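Monooxygenase (Agrobacterium tumefaciens, PDB 2I7G) probably catalyses a flavin-dependent oxygenation, as expected of a luciferase-like monooxygenase built on a TIM barrel, though its substrate is unknown. Local coordinates at residues Gly223-Arg228 / Gly301-Leu306; Ile254-Phe259 / Asp328-Gln333. All coordinates share one frame; numbering follows the deposited sequence.

How the interactions relate
Both contacts belong to one side of a TIM barrel. Interaction 2 pairs two parallel strands of the wall, and interaction 1 joins two loops beside it, their centres about 13 Å apart. The segments alternate along the chain: 254-259 lies between the two segments of interaction 1, and 301-306 between those of interaction 2. They touch directly where Leu-306 CD2 packs on His-257 CB at 3.8 Å. Arg-286 also ties them together, its NE bonded to Asn-305 OD1 of interaction 1 and its NH2 to His-257 ND1 of interaction 2. A sulfate, probably from the crystallisation liquor and doubtful in its exact position, sits at Gly-224 in interaction 1 and is also hydrogen-bonded to Trp-288 NE1.

Interaction 1. Residues Gly223-Arg228 / Gly301-Leu306; sequences GGEYRR and GPEGNL. With SO4 (sulfate ion), chain F.
Asn-305 ND2 donates to Gly-224 O over 2.9 Å in a nearly straight bond (170° at the hydrogen), meeting a lone pair in the carbonyl plane with the acceptor also in the amide plane. This clasp joins two loops of the TIM barrel, one running from strand 217-220 to helix 230-242, the other leading into strand 307-309. Asn-305 CG stands between its backbone N and carbonyl carbon (chi1 61°), which swings the amide toward the Gly-223-Gly-224 backbone, while its OD1 is taken by Arg-286 NE. A second bond runs from Tyr-226 N to Glu-303 O at 3.0 Å. That carbonyl lies in the type I turn Gly-301 to Gly-304, and Glu-225 CA also approaches it with a CA-H...O contact. Arg-227 meets two carboxylates, Glu-225 at the edge of its guanidinium and Glu-303 over a face. Arg-227 NH2 reaches Glu-225 OE1 at 3.0 Å from the syn side. Glu-303 holds its carboxylate tilted over the rim of that face, Glu-303 OE1 3.1 Å from Arg-227 NE. No N-H points at this second oxygen, so the attraction is one of charge alone; since Arg-227 has two modelled conformers, the network is tentative. Glu-303 bends at chi2 (-59°) to bring its carboxylate there, while Glu-303 CB rests 3.6 Å from Glu-225 CD. The Tyr-226 ring lies with its edge toward the turn, CE1 near Pro-302 O and CD1 near Gly-304 O, and it packs on Lys-317, Lys-320, Ala-321 and Val-324 of helix 311-325. Lys-317 NZ donates to three carbonyls of 301-306. Gly-224 N donates to a sulfate whose fit is doubtful. A water links Tyr-226 OH to Pro-302 O, 2.7 Å from that carbonyl oxygen.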
ATOM      1  N   GLY B 223       1.395  27.820  15.975  1.00 34.10           N
ATOM      2  CA  GLY B 223       1.402  29.270  16.245  1.00 33.61           C
ATOM      3  C   GLY B 223       0.898  29.699  17.619  1.00 33.72           C
ATOM      4  O   GLY B 223      -0.118  29.194  18.123  1.00 33.82           O
ATOM      5  N   GLY B 224       1.613  30.641  18.217  1.00 32.53           N
ATOM      6  CA  GLY B 224       1.230  31.216  19.498  1.00 31.25           C
ATOM      7  C   GLY B 224       1.488  30.268  20.648  1.00 30.17           C
ATOM      8  O   GLY B 224       2.258  29.303  20.532  1.00 30.63           O
ATOM      9  N   GLU B 225       0.885  30.575  21.781  1.00 28.13           N
ATOM     10  CA  GLU B 225       1.057  29.753  22.968  1.00 26.95           C
ATOM     11  C   GLU B 225       0.123  28.579  22.897  1.00 26.04           C
ATOM     12  O   GLU B 225      -1.036  28.725  22.507  1.00 25.97           O
ATOM     13  CB  GLU B 225       0.822  30.586  24.230  1.00 25.78           C
ATOM     14  CG  GLU B 225       1.848  31.715  24.349  1.00 29.44           C
ATOM     15  CD  GLU B 225       1.844  32.387  25.710  1.00 30.96           C
ATOM     16  OE1 GLU B 225       0.941  32.119  26.539  1.00 32.71           O
ATOM     17  OE2 GLU B 225       2.775  33.169  25.962  1.00 30.73           O
ATOM     18  N   TYR B 226       0.631  27.401  23.233  1.00 25.12           N
ATOM     19  CA  TYR B 226      -0.190  26.201  23.134  1.00 24.27           C
ATOM     20  C   TYR B 226      -1.475  26.316  23.965  1.00 23.37           C
ATOM     21  O   TYR B 226      -2.500  25.782  23.555  1.00 23.94           O
ATOM     22  CB  TYR B 226       0.590  24.908  23.441  1.00 23.94           C
ATOM     23  CG  TYR B 226       1.036  24.716  24.872  1.00 24.09           C
ATOM     24  CD1 TYR B 226       2.375  24.867  25.236  1.00 24.20           C
ATOM     25  CD2 TYR B 226       0.153  24.257  25.836  1.00 25.16           C
ATOM     26  CE1 TYR B 226       2.811  24.646  26.564  1.00 26.76           C
ATOM     27  CE2 TYR B 226       0.569  24.029  27.168  1.00 25.44           C
ATOM     28  CZ  TYR B 226       1.883  24.217  27.516  1.00 26.93           C
ATOM     29  OH  TYR B 226       2.264  23.989  28.804  1.00 26.69           O
ATOM     30  N   ARG B 227      -1.388  27.029  25.095  0.50 23.65           N
ATOM     31  CA  ARG B 227      -2.518  27.236  26.014  0.50 23.81           C
ATOM     32  C   ARG B 227      -3.774  27.711  25.313  0.50 23.81           C
ATOM     33  O   ARG B 227      -4.896  27.369  25.717  0.50 23.63           O
ATOM     34  CB  ARG B 227      -2.168  28.296  27.076  0.50 24.33           C
ATOM     35  CG  ARG B 227      -1.355  27.779  28.198  0.50 26.37           C
ATOM     36  CD  ARG B 227      -1.257  28.826  29.285  0.50 24.95           C
ATOM     37  NE  ARG B 227      -0.345  29.933  28.972  0.50 26.86           N
ATOM     38  CZ  ARG B 227       0.025  30.851  29.869  0.50 27.01           C
ATOM     39  NH1 ARG B 227      -0.450  30.791  31.106  0.50 28.36           N
ATOM     40  NH2 ARG B 227       0.856  31.827  29.534  0.50 24.76           N
ATOM     41  N   ARG B 228      -3.590  28.531  24.284  1.00 23.32           N
ATOM     42  CA  ARG B 228      -4.720  29.176  23.608  1.00 24.71           C
ATOM     43  C   ARG B 228      -5.664  28.165  22.934  1.00 23.71           C
ATOM     44  O   ARG B 228      -6.836  28.465  22.665  1.00 23.35           O
ATOM     45  CB  ARG B 228      -4.251  30.233  22.623  1.00 25.06           C
ATOM     46  CG  ARG B 228      -3.789  29.721  21.340  1.00 30.15           C
ATOM     47  CD  ARG B 228      -3.427  30.882  20.430  1.00 40.33           C
ATOM     48  NE  ARG B 228      -2.885  30.390  19.163  1.00 45.44           N
ATOM     49  CZ  ARG B 228      -3.609  30.196  18.064  1.00 48.22           C
ATOM     50  NH1 ARG B 228      -4.921  30.444  18.077  1.00 49.25           N
ATOM     51  NH2 ARG B 228      -3.022  29.743  16.955  1.00 47.59           N
ATOM     52  N   GLY B 301      10.007  28.706  23.756  1.00 24.22           N
ATOM     53  CA  GLY B 301       9.953  28.948  25.214  1.00 24.92           C
ATOM     54  C   GLY B 301       8.882  28.073  25.884  1.00 25.38           C
ATOM     55  O   GLY B 301       8.149  27.349  25.203  1.00 25.03           O
ATOM     56  N   PRO B 302       8.776  28.138  27.227  1.00 25.84           N
ATOM     57  CA  PRO B 302       7.874  27.256  27.992  1.00 26.03           C
ATOM     58  C   PRO B 302       6.415  27.247  27.517  1.00 25.83           C
ATOM     59  O   PRO B 302       5.803  26.172  27.443  1.00 26.26           O
ATOM     60  CB  PRO B 302       7.994  27.772  29.438  1.00 26.13           C
ATOM     61  CG  PRO B 302       9.387  28.386  29.492  1.00 28.89           C
ATOM     62  CD  PRO B 302       9.582  29.017  28.103  1.00 26.48           C
ATOM     63  N   GLU B 303       5.895  28.408  27.132  1.00 25.04           N
ATOM     64  CA  GLU B 303       4.491  28.498  26.687  1.00 25.83           C
ATOM     65  C   GLU B 303       4.282  28.318  25.176  1.00 25.14           C
ATOM     66  O   GLU B 303       3.148  28.242  24.726  1.00 24.40           O
ATOM     67  CB  GLU B 303       3.885  29.828  27.124  1.00 26.11           C
ATOM     68  CG  GLU B 303       3.927  30.051  28.653  1.00 29.19           C
ATOM     69  CD  GLU B 303       3.178  28.962  29.452  1.00 31.65           C
ATOM     70  OE1 GLU B 303       2.305  28.246  28.887  1.00 34.44           O
ATOM     71  OE2 GLU B 303       3.466  28.824  30.657  1.00 33.27           O
ATOM     72  N   GLY B 304       5.364  28.263  24.399  1.00 25.48           N
ATOM     73  CA  GLY B 304       5.247  28.307  22.961  1.00 24.74           C
ATOM     74  C   GLY B 304       4.856  26.972  22.341  1.00 25.15           C
ATOM     75  O   GLY B 304       4.936  25.932  22.973  1.00 25.43           O
ATOM     76  N   ASN B 305       4.539  26.999  21.062  1.00 23.95           N
ATOM     77  CA  ASN B 305       4.034  25.801  20.399  1.00 24.71           C
ATOM     78  C   ASN B 305       5.115  24.789  19.948  1.00 23.94           C
ATOM     79  O   ASN B 305       4.790  23.641  19.584  1.00 24.15           O
ATOM     80  CB  ASN B 305       3.174  26.215  19.207  1.00 25.77           C
ATOM     81  CG  ASN B 305       3.966  27.002  18.213  1.00 28.20           C
ATOM     82  OD1 ASN B 305       4.647  26.442  17.412  1.00 30.21           O
ATOM     83  ND2 ASN B 305       3.925  28.341  18.323  1.00 32.77           N
ATOM     84  N   LEU B 306       6.392  25.179  19.993  1.00 23.94           N
ATOM     85  CA  LEU B 306       7.476  24.261  19.573  1.00 23.24           C
ATOM     86  C   LEU B 306       8.026  23.505  20.786  1.00 24.40           C
ATOM     87  O   LEU B 306       8.469  24.136  21.769  1.00 24.35           O
ATOM     88  CB  LEU B 306       8.614  25.029  18.898  1.00 24.92           C
ATOM     89  CG  LEU B 306       8.259  25.698  17.553  1.00 25.89           C
ATOM     90  CD1 LEU B 306       9.520  26.391  16.966  1.00 25.81           C
ATOM     91  CD2 LEU B 306       7.716  24.631  16.570  1.00 25.39           C
TER
HETATM   92  S   SO4 F 703       4.662  31.119  16.669  0.70 26.41           S
HETATM   93  O1  SO4 F 703       3.703  30.564  15.731  0.70 41.54           O
HETATM   94  O2  SO4 F 703       4.253  30.741  18.000  0.70 41.01           O
HETATM   95  O3  SO4 F 703       5.979  30.595  16.399  0.70 41.19           O
HETATM   96  O4  SO4 F 703       4.647  32.572  16.596  0.70 41.52           O
HETATM   97  O   HOH W   1       4.603  30.020  20.077  1.00 48.46           O
HETATM   98  O   HOH W   2       4.843  24.644  29.508  1.00 27.09           O
HETATM   99  O   HOH W   3       1.405  26.222  29.905  1.00 49.92           O

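Interaction 2. Residues Ile254-Phe259 / Asp328-Gln333; sequences INVHGF and DRFLLQ
Strands 254-259 and 329-333 run parallel, crossing at -42°, and five backbone bonds stitch them together, alternating from Ile-254 N to Arg-329 O at one end to Gly-258 N to Gln-333 O at the other. The tightest is Gln-333 N to Val-256 O at 2.8 Å, and Val-256 O also receives a CA-H contact from Leu-332. On one face the Phe-330 ring, its CG anti to the backbone N (chi1 173°), reaches across to the neighbouring strand. Val-256 crosses it at about a right angle, Val-256 CG2 lying 3.4 Å from Phe-330 CZ; Ile-254 CG1 lies 3.7 Å from Phe-330 CD1, and Ile-254 CD1 sits at the ring edge. Leu-332 CD1 lies 3.7 Å from Val-256 CG2 and 3.6 Å from Gly-258 N, packing against a backbone that has no side chain at that position. Asn-255, Leu-331, His-257 and Gln-333 occupy the other face. Asn-255 lies alongside Leu-331, and His-257 alongside Gln-333, its ring edge turned to the amide with the planes 79° apart and its ND1 bonded to Arg-286 NH2. Arg-329 forms salt bridges with Glu-23 and Glu-128, the latter on strand 127-131. The face of Ile-254, Val-256, Phe-330 and Leu-332 packs on helix 341-363 through Tyr-351, whereas the opposite face mixes Leu-331 with polar groups and meets helix 279-286 at His-257; the two strands are neighbours in the parallel wall of a TIM barrel, here of the luciferase-like monooxygenase family.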
ATOM      1  N   ILE B 254      -2.504  15.812  20.919  1.00 22.35           N
ATOM      2  CA  ILE B 254      -1.952  17.036  20.330  1.00 23.96           C
ATOM      3  C   ILE B 254      -0.798  16.664  19.401  1.00 23.69           C
ATOM      4  O   ILE B 254       0.018  15.770  19.711  1.00 24.60           O
ATOM      5  CB  ILE B 254      -1.571  18.114  21.370  1.00 23.66           C
ATOM      6  CG1 ILE B 254      -0.375  17.663  22.242  1.00 24.16           C
ATOM      7  CG2 ILE B 254      -2.841  18.552  22.214  1.00 22.48           C
ATOM      8  CD1 ILE B 254       0.091  18.725  23.281  1.00 23.90           C
ATOM      9  N   ASN B 255      -0.751  17.331  18.251  1.00 23.65           N
ATOM     10  CA  ASN B 255       0.239  17.057  17.214  1.00 23.13           C
ATOM     11  C   ASN B 255       1.075  18.336  17.096  1.00 23.72           C
ATOM     12  O   ASN B 255       0.547  19.372  16.742  1.00 23.42           O
ATOM     13  CB  ASN B 255      -0.455  16.823  15.877  1.00 23.11           C
ATOM     14  CG  ASN B 255      -1.272  15.542  15.832  1.00 27.12           C
ATOM     15  OD1 ASN B 255      -1.397  14.813  16.807  1.00 29.30           O
ATOM     16  ND2 ASN B 255      -1.861  15.289  14.659  1.00 26.62           N
ATOM     17  N   VAL B 256       2.359  18.251  17.420  1.00 22.47           N
ATOM     18  CA  VAL B 256       3.191  19.438  17.526  1.00 22.90           C
ATOM     19  C   VAL B 256       4.509  19.250  16.754  1.00 23.39           C
ATOM     20  O   VAL B 256       4.948  18.105  16.492  1.00 24.88           O
ATOM     21  CB  VAL B 256       3.522  19.745  19.022  1.00 23.41           C
ATOM     22  CG1 VAL B 256       2.247  19.815  19.835  1.00 22.55           C
ATOM     23  CG2 VAL B 256       4.483  18.694  19.643  1.00 24.47           C
ATOM     24  N   HIS B 257       5.146  20.376  16.453  1.00 22.37           N
ATOM     25  CA  HIS B 257       6.479  20.354  15.877  1.00 23.75           C
ATOM     26  C   HIS B 257       7.501  20.521  16.976  1.00 23.55           C
ATOM     27  O   HIS B 257       7.228  21.160  17.994  1.00 22.19           O
ATOM     28  CB  HIS B 257       6.626  21.456  14.841  1.00 24.00           C
ATOM     29  CG  HIS B 257       5.712  21.273  13.671  1.00 28.62           C
ATOM     30  ND1 HIS B 257       4.646  22.111  13.417  1.00 34.89           N
ATOM     31  CD2 HIS B 257       5.660  20.304  12.726  1.00 33.67           C
ATOM     32  CE1 HIS B 257       3.999  21.685  12.343  1.00 32.79           C
ATOM     33  NE2 HIS B 257       4.605  20.604  11.894  1.00 32.86           N
ATOM     34  N   GLY B 258       8.690  19.973  16.749  1.00 23.33           N
ATOM     35  CA  GLY B 258       9.761  20.164  17.732  1.00 23.88           C
ATOM     36  C   GLY B 258      10.966  19.295  17.458  1.00 24.86           C
ATOM     37  O   GLY B 258      11.123  18.731  16.359  1.00 24.33           O
ATOM     38  N   PHE B 259      11.861  19.227  18.440  1.00 23.25           N
ATOM     39  CA  PHE B 259      13.081  18.455  18.222  1.00 22.75           C
ATOM     40  C   PHE B 259      13.763  18.232  19.573  1.00 22.59           C
ATOM     41  O   PHE B 259      13.690  19.088  20.457  1.00 22.77           O
ATOM     42  CB  PHE B 259      14.004  19.211  17.253  1.00 22.69           C
ATOM     43  CG  PHE B 259      15.263  18.465  16.898  1.00 23.10           C
ATOM     44  CD1 PHE B 259      15.216  17.165  16.361  1.00 29.64           C
ATOM     45  CD2 PHE B 259      16.507  19.068  17.101  1.00 26.40           C
ATOM     46  CE1 PHE B 259      16.404  16.474  16.047  1.00 27.62           C
ATOM     47  CE2 PHE B 259      17.715  18.372  16.774  1.00 25.08           C
ATOM     48  CZ  PHE B 259      17.651  17.085  16.276  1.00 26.07           C
ATOM     49  N   ASP B 328      -4.690  12.323  25.758  1.00 23.01           N
ATOM     50  CA  ASP B 328      -4.313  10.881  25.813  1.00 23.70           C
ATOM     51  C   ASP B 328      -3.068  10.521  25.002  1.00 23.28           C
ATOM     52  O   ASP B 328      -2.434   9.483  25.222  1.00 24.48           O
ATOM     53  CB  ASP B 328      -5.461  10.060  25.245  1.00 23.65           C
ATOM     54  CG  ASP B 328      -6.725  10.280  26.035  1.00 27.04           C
ATOM     55  OD1 ASP B 328      -6.780   9.856  27.210  1.00 31.45           O
ATOM     56  OD2 ASP B 328      -7.631  10.937  25.495  1.00 29.71           O
ATOM     57  N   ARG B 329      -2.755  11.374  24.046  1.00 22.78           N
ATOM     58  CA  ARG B 329      -1.721  11.069  23.100  1.00 22.63           C
ATOM     59  C   ARG B 329      -0.970  12.370  22.745  1.00 21.42           C
ATOM     60  O   ARG B 329      -1.571  13.445  22.735  1.00 21.28           O
ATOM     61  CB  ARG B 329      -2.354  10.375  21.869  1.00 23.38           C
ATOM     62  CG  ARG B 329      -1.366  10.140  20.713  1.00 23.36           C
ATOM     63  CD  ARG B 329      -2.067   9.435  19.517  1.00 25.72           C
ATOM     64  NE  ARG B 329      -2.367   8.035  19.789  1.00 27.85           N
ATOM     65  CZ  ARG B 329      -2.836   7.168  18.861  1.00 28.73           C
ATOM     66  NH1 ARG B 329      -3.076   7.559  17.622  1.00 28.83           N
ATOM     67  NH2 ARG B 329      -3.031   5.911  19.187  1.00 28.01           N
ATOM     68  N   PHE B 330       0.331  12.239  22.494  1.00 20.89           N
ATOM     69  CA  PHE B 330       1.222  13.351  22.129  1.00 20.58           C
ATOM     70  C   PHE B 330       2.035  12.891  20.940  1.00 21.24           C
ATOM     71  O   PHE B 330       2.765  11.894  21.055  1.00 21.75           O
ATOM     72  CB  PHE B 330       2.149  13.727  23.308  1.00 20.32           C
ATOM     73  CG  PHE B 330       3.194  14.736  22.966  1.00 22.66           C
ATOM     74  CD1 PHE B 330       2.898  16.108  23.039  1.00 23.10           C
ATOM     75  CD2 PHE B 330       4.483  14.333  22.555  1.00 19.96           C
ATOM     76  CE1 PHE B 330       3.846  17.074  22.697  1.00 21.23           C
ATOM     77  CE2 PHE B 330       5.473  15.306  22.264  1.00 20.77           C
ATOM     78  CZ  PHE B 330       5.142  16.677  22.311  1.00 22.32           C
ATOM     79  N   LEU B 331       1.950  13.598  19.804  1.00 20.90           N
ATOM     80  CA  LEU B 331       2.685  13.244  18.601  1.00 21.55           C
ATOM     81  C   LEU B 331       3.627  14.380  18.183  1.00 21.94           C
ATOM     82  O   LEU B 331       3.202  15.526  18.031  1.00 22.63           O
ATOM     83  CB  LEU B 331       1.731  12.953  17.427  1.00 22.54           C
ATOM     84  CG  LEU B 331       0.827  11.725  17.473  1.00 25.08           C
ATOM     85  CD1 LEU B 331       0.237  11.542  16.026  1.00 27.33           C
ATOM     86  CD2 LEU B 331       1.597  10.453  17.954  1.00 25.72           C
ATOM     87  N   LEU B 332       4.894  14.037  17.980  1.00 22.62           N
ATOM     88  CA  LEU B 332       5.922  15.049  17.728  1.00 22.15           C
ATOM     89  C   LEU B 332       6.440  14.898  16.296  1.00 22.60           C
ATOM     90  O   LEU B 332       6.830  13.772  15.909  1.00 22.81           O
ATOM     91  CB  LEU B 332       7.057  14.781  18.733  1.00 22.84           C
ATOM     92  CG  LEU B 332       8.238  15.738  18.632  1.00 23.36           C
ATOM     93  CD1 LEU B 332       7.821  17.215  18.870  1.00 23.64           C
ATOM     94  CD2 LEU B 332       9.451  15.280  19.591  1.00 22.76           C
ATOM     95  N   GLN B 333       6.509  15.998  15.544  1.00 22.31           N
ATOM     96  CA  GLN B 333       7.092  15.983  14.190  1.00 23.73           C
ATOM     97  C   GLN B 333       8.447  16.697  14.254  1.00 24.65           C
ATOM     98  O   GLN B 333       8.503  17.922  14.445  1.00 23.38           O
ATOM     99  CB  GLN B 333       6.150  16.644  13.172  1.00 24.26           C
ATOM    100  CG  GLN B 333       6.773  16.724  11.772  1.00 24.44           C
ATOM    101  CD  GLN B 333       5.807  17.254  10.710  1.00 28.49           C
ATOM    102  OE1 GLN B 333       4.680  16.766  10.563  1.00 41.41           O
ATOM    103  NE2 GLN B 333       6.263  18.169   9.939  1.00 27.84           N
TER